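Local coordinates for surface presentation of antigens protein SPAS (Shigella flexneri, PDB 2VT1), which is required for secretion and surface presentation of the Ipa invasion antigens, as a member of the type III secretion exporter family represented here by its cytoplasmic domain, at residues 2-7 against 49-54; 18-23 against 55-60. All coordinates share one frame; numbering follows the deposited sequence.

Contact 1 packs strand 4-9 against helix 47-56, and contact 2 sets the neighbouring strand 19-25 against the end of the same helix and the loop that follows it. Their centres lie about 9 Å apart, and their segments alternate along the chain: strand, strand, helix, helix exit. The two strands are antiparallel neighbours in one sheet, and Gly7 N to Leu22 O, 3.0 Å, is a probable hydrogen bond between them. Ile6 and Ile23 also pack together. One face of the sheet thus receives the helix and its continuation, which turns back to supply the short strand 61-62 on the far side of 19-25, tying two adjacent strands into one compact core of the cytoplasmic domain.

Contact 1 of 2, residues 2-7 against 49-54; sequences THIAIG and LARKLY
Strand 4-7 runs over helix 49-54 at 75°, with 8.4 Å between the axes at closest approach and Ile4 lying nearest to Ala50 in the backbone. Ile4 and Ile6, two positions apart on the strand, both point toward the helix; Ala5 between them faces the other way. No hydrogen bond crosses the interface, which is held by apolar packing.

Ile4 divides its work between two branches. Its CG2, placed anti to the backbone N by a chi1 of -64°, rests 3.9 Å from Ala50 O and touches the Ala50 methyl. Ile4 CD1, at the end of the other branch, sits 4.0 Å from Arg51 CA and 4.1 Å from Tyr54 CB, touching neighbouring turns. The Ile4 and Tyr54 side chains cross at about a right angle, and CD1 meets the tyrosine ring obliquely.

Ile6 bends instead. With chi2 at -80°, its CD1 folds round to 4.1 Å from Tyr54 N, over the helical hydrogen bond from Tyr54 N to Ala50 O, while Ile6 CG2 meets Leu53 CD1 at 4.2 Å.

The chain opens Pro-Thr-His, probably the remainder of the NPTH autocleavage motif of the FlhB/YscU/SpaS family, which would put strand 4-9 just past the cleavage point. Leu49 and Leu53 turn to helix 68-80, where both touch Val71, and Tyr54 touches Ile23 and Thr25 of strand 19-25. On the reverse side, Ala5 packs on Ala29 of helix 26-38. Along the edge turned away from strand 19-25, Ile6 and Gly7 pair antiparallel with a strand of another protein's chain, consistent with a cleaved piece staying in the sheet.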
ATOM      1  N   THR B   2     -15.640   2.943  -1.531  1.00 40.33           N
ATOM      2  CA  THR B   2     -15.439   4.167  -2.303  1.00 38.05           C
ATOM      3  C   THR B   2     -13.944   4.522  -2.402  1.00 34.63           C
ATOM      4  O   THR B   2     -13.444   4.774  -3.500  1.00 35.91           O
ATOM      5  CB  THR B   2     -16.244   5.361  -1.735  1.00 38.82           C
ATOM      6  OG1 THR B   2     -17.521   4.904  -1.275  1.00 42.58           O
ATOM      7  CG2 THR B   2     -16.449   6.434  -2.810  1.00 38.42           C
ATOM      8  N   HIS B   3     -13.231   4.551  -1.276  1.00 28.57           N
ATOM      9  CA  HIS B   3     -11.798   4.839  -1.314  1.00 24.95           C
ATOM     10  C   HIS B   3     -11.007   3.772  -0.588  1.00 22.36           C
ATOM     11  O   HIS B   3     -11.395   3.332   0.495  1.00 20.92           O
ATOM     12  CB  HIS B   3     -11.490   6.210  -0.728  1.00 23.26           C
ATOM     13  CG  HIS B   3     -12.127   7.328  -1.480  1.00 22.28           C
ATOM     14  ND1 HIS B   3     -13.201   8.037  -0.988  1.00 23.76           N
ATOM     15  CD2 HIS B   3     -11.863   7.840  -2.704  1.00 20.93           C
ATOM     16  CE1 HIS B   3     -13.568   8.942  -1.876  1.00 22.67           C
ATOM     17  NE2 HIS B   3     -12.764   8.851  -2.921  1.00 25.38           N
ATOM     18  N   ILE B   4      -9.913   3.358  -1.220  1.00 19.95           N
ATOM     19  CA  ILE B   4      -9.045   2.290  -0.712  1.00 20.10           C
ATOM     20  C   ILE B   4      -7.565   2.750  -0.708  1.00 19.72           C
ATOM     21  O   ILE B   4      -7.099   3.415  -1.630  1.00 20.29           O
ATOM     22  CB  ILE B   4      -9.170   1.005  -1.571  1.00 19.32           C
ATOM     23  CG1 ILE B   4     -10.580   0.416  -1.496  1.00 19.83           C
ATOM     24  CG2 ILE B   4      -8.154  -0.032  -1.128  1.00 21.37           C
ATOM     25  CD1 ILE B   4     -10.880  -0.581  -2.597  1.00 13.31           C
ATOM     26  N   ALA B   5      -6.839   2.405   0.347  1.00 18.55           N
ATOM     27  CA  ALA B   5      -5.402   2.635   0.403  1.00 18.94           C
ATOM     28  C   ALA B   5      -4.738   1.354   0.892  1.00 17.78           C
ATOM     29  O   ALA B   5      -5.101   0.832   1.939  1.00 18.57           O
ATOM     30  CB  ALA B   5      -5.085   3.787   1.337  1.00 18.99           C
ATOM     31  N   ILE B   6      -3.790   0.837   0.117  1.00 16.64           N
ATOM     32  CA  ILE B   6      -3.031  -0.354   0.520  1.00 15.96           C
ATOM     33  C   ILE B   6      -1.552   0.017   0.510  1.00 16.24           C
ATOM     34  O   ILE B   6      -0.979   0.448  -0.514  1.00 15.08           O
ATOM     35  CB  ILE B   6      -3.271  -1.592  -0.413  1.00 16.61           C
ATOM     36  CG1 ILE B   6      -4.751  -1.742  -0.819  1.00 14.69           C
ATOM     37  CG2 ILE B   6      -2.697  -2.879   0.228  1.00 14.88           C
ATOM     38  CD1 ILE B   6      -5.708  -2.401   0.203  1.00 14.98           C
ATOM     39  N   GLY B   7      -0.942  -0.121   1.675  1.00 15.73           N
ATOM     40  CA  GLY B   7       0.455   0.145   1.830  1.00 15.78           C
ATOM     41  C   GLY B   7       1.219  -1.097   1.435  1.00 14.75           C
ATOM     42  O   GLY B   7       0.798  -2.206   1.747  1.00 15.15           O
ATOM     43  N   LEU B  49      -6.354  -3.377  -8.892  1.00 17.71           N
ATOM     44  CA  LEU B  49      -5.484  -4.027  -7.905  1.00 17.63           C
ATOM     45  C   LEU B  49      -5.871  -3.628  -6.486  1.00 16.99           C
ATOM     46  O   LEU B  49      -5.912  -4.459  -5.598  1.00 19.24           O
ATOM     47  CB  LEU B  49      -4.021  -3.698  -8.162  1.00 17.38           C
ATOM     48  CG  LEU B  49      -3.019  -4.324  -7.189  1.00 18.34           C
ATOM     49  CD1 LEU B  49      -3.092  -5.834  -7.244  1.00 14.42           C
ATOM     50  CD2 LEU B  49      -1.592  -3.818  -7.472  1.00 17.06           C
ATOM     51  N   ALA B  50      -6.151  -2.350  -6.275  1.00 16.89           N
ATOM     52  CA  ALA B  50      -6.592  -1.869  -4.980  1.00 15.84           C
ATOM     53  C   ALA B  50      -7.795  -2.683  -4.468  1.00 15.99           C
ATOM     54  O   ALA B  50      -7.790  -3.186  -3.340  1.00 17.57           O
ATOM     55  CB  ALA B  50      -6.928  -0.400  -5.079  1.00 14.75           C
ATOM     56  N   ARG B  51      -8.808  -2.830  -5.315  1.00 16.37           N
ATOM     57  CA  ARG B  51     -10.000  -3.626  -5.018  1.00 16.95           C
ATOM     58  C   ARG B  51      -9.714  -5.085  -4.706  1.00 16.42           C
ATOM     59  O   ARG B  51     -10.239  -5.658  -3.753  1.00 14.76           O
ATOM     60  CB  ARG B  51     -10.933  -3.607  -6.225  1.00 19.67           C
ATOM     61  CG  ARG B  51     -11.997  -2.515  -6.254  1.00 27.63           C
ATOM     62  CD  ARG B  51     -13.141  -2.948  -7.202  1.00 36.40           C
ATOM     63  NE  ARG B  51     -13.806  -1.832  -7.881  1.00 45.36           N
ATOM     64  CZ  ARG B  51     -13.564  -1.450  -9.141  1.00 49.58           C
ATOM     65  NH1 ARG B  51     -14.222  -0.418  -9.673  1.00 49.70           N
ATOM     66  NH2 ARG B  51     -12.663  -2.094  -9.880  1.00 50.82           N
ATOM     67  N   LYS B  52      -8.922  -5.695  -5.576  1.00 16.10           N
ATOM     68  CA  LYS B  52      -8.498  -7.072  -5.443  1.00 15.88           C
ATOM     69  C   LYS B  52      -7.913  -7.340  -4.066  1.00 14.85           C
ATOM     70  O   LYS B  52      -8.321  -8.267  -3.365  1.00 15.58           O
ATOM     71  CB  LYS B  52      -7.419  -7.299  -6.489  1.00 16.09           C
ATOM     72  CG  LYS B  52      -7.390  -8.612  -7.169  1.00 20.74           C
ATOM     73  CD  LYS B  52      -6.956  -8.362  -8.630  1.00 25.58           C
ATOM     74  CE  LYS B  52      -6.212  -9.529  -9.236  1.00 30.00           C
ATOM     75  NZ  LYS B  52      -6.119  -9.373 -10.721  1.00 33.40           N
ATOM     76  N   LEU B  53      -6.923  -6.541  -3.697  1.00 14.89           N
ATOM     77  CA  LEU B  53      -6.182  -6.765  -2.463  1.00 16.35           C
ATOM     78  C   LEU B  53      -7.091  -6.524  -1.282  1.00 16.30           C
ATOM     79  O   LEU B  53      -7.059  -7.256  -0.299  1.00 15.25           O
ATOM     80  CB  LEU B  53      -4.944  -5.855  -2.396  1.00 17.03           C
ATOM     81  CG  LEU B  53      -3.895  -6.059  -3.492  1.00 16.62           C
ATOM     82  CD1 LEU B  53      -2.772  -5.015  -3.392  1.00 15.89           C
ATOM     83  CD2 LEU B  53      -3.324  -7.483  -3.440  1.00 18.24           C
ATOM     84  N   TYR B  54      -7.928  -5.503  -1.383  1.00 17.70           N
ATOM     85  CA  TYR B  54      -8.870  -5.216  -0.317  1.00 18.56           C
ATOM     86  C   TYR B  54      -9.847  -6.375  -0.103  1.00 20.35           C
ATOM     87  O   TYR B  54     -10.217  -6.681   1.047  1.00 18.60           O
ATOM     88  CB  TYR B  54      -9.645  -3.937  -0.621  1.00 19.90           C
ATOM     89  CG  TYR B  54     -10.740  -3.683   0.383  1.00 20.13           C
ATOM     90  CD1 TYR B  54     -12.066  -3.836   0.038  1.00 22.93           C
ATOM     91  CD2 TYR B  54     -10.436  -3.338   1.686  1.00 18.98           C
ATOM     92  CE1 TYR B  54     -13.062  -3.627   0.956  1.00 24.67           C
ATOM     93  CE2 TYR B  54     -11.418  -3.120   2.598  1.00 22.65           C
ATOM     94  CZ  TYR B  54     -12.728  -3.272   2.234  1.00 25.41           C
ATOM     95  OH  TYR B  54     -13.719  -3.062   3.159  1.00 33.74           O
TER

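Contact 2 of 2, residues 18-23 against 55-60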
ATOM      1  N   PRO B  18       5.723  -9.217  -1.954  1.00 22.74           N
ATOM      2  CA  PRO B  18       5.499  -7.935  -1.262  1.00 22.68           C
ATOM      3  C   PRO B  18       4.664  -8.119   0.001  1.00 20.69           C
ATOM      4  O   PRO B  18       4.018  -9.128   0.151  1.00 21.32           O
ATOM      5  CB  PRO B  18       4.736  -7.092  -2.302  1.00 22.40           C
ATOM      6  CG  PRO B  18       5.080  -7.710  -3.629  1.00 22.84           C
ATOM      7  CD  PRO B  18       5.232  -9.190  -3.342  1.00 23.22           C
ATOM      8  N   PHE B  19       4.667  -7.142   0.892  1.00 20.86           N
ATOM      9  CA  PHE B  19       4.005  -7.268   2.187  1.00 21.25           C
ATOM     10  C   PHE B  19       3.055  -6.088   2.379  1.00 20.52           C
ATOM     11  O   PHE B  19       3.439  -4.945   2.168  1.00 20.59           O
ATOM     12  CB  PHE B  19       5.072  -7.295   3.287  1.00 22.28           C
ATOM     13  CG  PHE B  19       4.535  -7.206   4.697  1.00 22.60           C
ATOM     14  CD1 PHE B  19       4.385  -8.340   5.466  1.00 21.21           C
ATOM     15  CD2 PHE B  19       4.239  -5.989   5.264  1.00 21.37           C
ATOM     16  CE1 PHE B  19       3.923  -8.269   6.760  1.00 25.71           C
ATOM     17  CE2 PHE B  19       3.768  -5.909   6.570  1.00 25.17           C
ATOM     18  CZ  PHE B  19       3.623  -7.046   7.319  1.00 24.36           C
ATOM     19  N   ILE B  20       1.807  -6.380   2.736  1.00 20.20           N
ATOM     20  CA  ILE B  20       0.796  -5.344   2.981  1.00 19.62           C
ATOM     21  C   ILE B  20       0.911  -4.775   4.400  1.00 20.58           C
ATOM     22  O   ILE B  20       0.659  -5.479   5.371  1.00 18.50           O
ATOM     23  CB  ILE B  20      -0.638  -5.889   2.777  1.00 19.11           C
ATOM     24  CG1 ILE B  20      -0.870  -6.238   1.298  1.00 20.06           C
ATOM     25  CG2 ILE B  20      -1.679  -4.858   3.310  1.00 14.26           C
ATOM     26  CD1 ILE B  20      -2.115  -7.062   1.030  1.00 20.41           C
ATOM     27  N   SER B  21       1.281  -3.498   4.487  1.00 21.71           N
ATOM     28  CA  SER B  21       1.512  -2.787   5.751  1.00 23.50           C
ATOM     29  C   SER B  21       0.302  -2.002   6.279  1.00 24.05           C
ATOM     30  O   SER B  21       0.292  -1.558   7.425  1.00 27.86           O
ATOM     31  CB  SER B  21       2.648  -1.793   5.561  1.00 23.62           C
ATOM     32  OG  SER B  21       2.401  -0.958   4.438  1.00 27.18           O
ATOM     33  N   LEU B  22      -0.702  -1.798   5.440  1.00 22.94           N
ATOM     34  CA  LEU B  22      -1.890  -1.088   5.868  1.00 21.34           C
ATOM     35  C   LEU B  22      -2.996  -1.296   4.849  1.00 19.25           C
ATOM     36  O   LEU B  22      -2.750  -1.463   3.656  1.00 19.43           O
ATOM     37  CB  LEU B  22      -1.589   0.411   6.113  1.00 22.10           C
ATOM     38  CG  LEU B  22      -1.434   1.426   4.966  1.00 18.09           C
ATOM     39  CD1 LEU B  22      -2.779   1.974   4.524  1.00 16.91           C
ATOM     40  CD2 LEU B  22      -0.549   2.568   5.397  1.00 19.07           C
ATOM     41  N   ILE B  23      -4.212  -1.342   5.348  1.00 17.62           N
ATOM     42  CA  ILE B  23      -5.385  -1.315   4.503  1.00 18.10           C
ATOM     43  C   ILE B  23      -6.389  -0.385   5.148  1.00 18.51           C
ATOM     44  O   ILE B  23      -6.882  -0.665   6.238  1.00 17.45           O
ATOM     45  CB  ILE B  23      -6.050  -2.687   4.350  1.00 17.78           C
ATOM     46  CG1 ILE B  23      -5.062  -3.725   3.793  1.00 17.94           C
ATOM     47  CG2 ILE B  23      -7.277  -2.563   3.439  1.00 17.26           C
ATOM     48  CD1 ILE B  23      -5.698  -5.072   3.442  1.00 14.26           C
ATOM     49  N   LYS B  55     -10.263  -7.020  -1.202  1.00 20.79           N
ATOM     50  CA  LYS B  55     -11.256  -8.098  -1.137  1.00 21.75           C
ATOM     51  C   LYS B  55     -10.643  -9.446  -0.741  1.00 21.49           C
ATOM     52  O   LYS B  55     -11.379 -10.363  -0.355  1.00 23.19           O
ATOM     53  CB  LYS B  55     -11.997  -8.271  -2.475  1.00 22.43           C
ATOM     54  CG  LYS B  55     -12.865  -7.089  -2.930  1.00 25.98           C
ATOM     55  CD  LYS B  55     -13.953  -6.703  -1.927  1.00 34.20           C
ATOM     56  CE  LYS B  55     -15.142  -7.680  -1.899  1.00 39.70           C
ATOM     57  NZ  LYS B  55     -16.151  -7.403  -0.804  1.00 41.67           N
ATOM     58  N   THR B  56      -9.313  -9.574  -0.826  1.00 21.36           N
ATOM     59  CA  THR B  56      -8.648 -10.869  -0.606  1.00 21.34           C
ATOM     60  C   THR B  56      -7.668 -10.941   0.576  1.00 21.90           C
ATOM     61  O   THR B  56      -7.275 -12.040   0.965  1.00 23.52           O
ATOM     62  CB  THR B  56      -7.848 -11.346  -1.854  1.00 20.33           C
ATOM     63  OG1 THR B  56      -6.932 -10.327  -2.260  1.00 19.92           O
ATOM     64  CG2 THR B  56      -8.773 -11.687  -3.006  1.00 22.31           C
ATOM     65  N   HIS B  57      -7.254  -9.803   1.128  1.00 21.61           N
ATOM     66  CA  HIS B  57      -6.182  -9.801   2.127  1.00 22.05           C
ATOM     67  C   HIS B  57      -6.526  -9.089   3.434  1.00 22.80           C
ATOM     68  O   HIS B  57      -7.393  -8.214   3.480  1.00 20.28           O
ATOM     69  CB  HIS B  57      -4.907  -9.175   1.554  1.00 22.79           C
ATOM     70  CG  HIS B  57      -4.192 -10.042   0.560  1.00 21.85           C
ATOM     71  ND1 HIS B  57      -4.539 -10.091  -0.775  1.00 23.12           N
ATOM     72  CD2 HIS B  57      -3.133 -10.872   0.700  1.00 23.00           C
ATOM     73  CE1 HIS B  57      -3.735 -10.927  -1.407  1.00 23.33           C
ATOM     74  NE2 HIS B  57      -2.878 -11.421  -0.533  1.00 21.94           N
ATOM     75  N   THR B  58      -5.836  -9.496   4.496  1.00 23.66           N
ATOM     76  CA  THR B  58      -5.864  -8.791   5.768  1.00 24.54           C
ATOM     77  C   THR B  58      -4.552  -8.014   5.918  1.00 23.38           C
ATOM     78  O   THR B  58      -3.569  -8.313   5.248  1.00 22.51           O
ATOM     79  CB  THR B  58      -6.063  -9.778   6.966  1.00 24.91           C
ATOM     80  OG1 THR B  58      -4.822 -10.424   7.275  1.00 28.53           O
ATOM     81  CG2 THR B  58      -7.095 -10.828   6.627  1.00 26.80           C
ATOM     82  N   LYS B  59      -4.526  -7.011   6.793  1.00 23.67           N
ATOM     83  CA  LYS B  59      -3.341  -6.175   6.941  1.00 23.43           C
ATOM     84  C   LYS B  59      -2.221  -6.979   7.570  1.00 23.83           C
ATOM     85  O   LYS B  59      -2.460  -8.019   8.191  1.00 22.85           O
ATOM     86  CB  LYS B  59      -3.646  -4.950   7.808  1.00 25.19           C
ATOM     87  CG  LYS B  59      -3.997  -5.288   9.243  1.00 27.03           C
ATOM     88  CD  LYS B  59      -3.766  -4.099  10.172  1.00 30.82           C
ATOM     89  CE  LYS B  59      -4.778  -2.982   9.939  1.00 29.35           C
ATOM     90  NZ  LYS B  59      -4.548  -1.866  10.901  1.00 29.27           N
ATOM     91  N   TYR B  60      -1.000  -6.476   7.417  1.00 22.77           N
ATOM     92  CA  TYR B  60       0.189  -7.123   7.938  1.00 23.30           C
ATOM     93  C   TYR B  60       0.296  -8.565   7.461  1.00 25.24           C
ATOM     94  O   TYR B  60       0.515  -9.488   8.262  1.00 25.50           O
ATOM     95  CB  TYR B  60       0.220  -7.058   9.466  1.00 23.79           C
ATOM     96  CG  TYR B  60       0.096  -5.651  10.021  1.00 21.48           C
ATOM     97  CD1 TYR B  60       0.918  -4.628   9.564  1.00 19.75           C
ATOM     98  CD2 TYR B  60      -0.830  -5.354  11.005  1.00 22.78           C
ATOM     99  CE1 TYR B  60       0.817  -3.346  10.069  1.00 20.18           C
ATOM    100  CE2 TYR B  60      -0.940  -4.071  11.523  1.00 23.14           C
ATOM    101  CZ  TYR B  60      -0.110  -3.072  11.053  1.00 23.40           C
ATOM    102  OH  TYR B  60      -0.223  -1.795  11.552  1.00 24.27           O
TER
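Ile20 CD1 packs on His57 CB at 3.5 Å and lies obliquely to the imidazole, the two side chains crossing at about a right angle. Beside it, Ile23 CD1 comes 3.6 Å from His57 O and continues along the backbone of Thr58 and Lys59; the amide N of Ile23 is buried here without a hydrogen-bond partner in the model. At the other end of the loop, Phe19 CG is anti to its backbone N (chi1 171°), and the ring carries CZ to 3.5 Å from Tyr60 CA; that same CZ lies at the edge of the Tyr60 ring, near its plane. Tyr60 CE1 in turn approaches Ser21 O at 3.2 Å.

Tyr60 N also gives Ile20 O a hydrogen bond of 2.8 Å, weak because its angle at the hydrogen is 118°. Tyr60 has left-handed backbone angles, and directly after it the chain joins the antiparallel sheet as strand 61-62, alongside 19-25, with Ser61 pairing to Ile20.

Second-shell bonds fix the loop. His57 ND1 donates to Thr56 OG1 at 2.8 Å, the oxygen tilted 29° from the ring plane, while NE2 is bonded to Asp64 N; with both nitrogens engaged, the ring's rotation is set. Phe19 stacks edge-to-face with Phe62. Tyr60 OH bonds an acidic side chain of the chain of another protein, and Ser21 OG a polar side chain of that same chain.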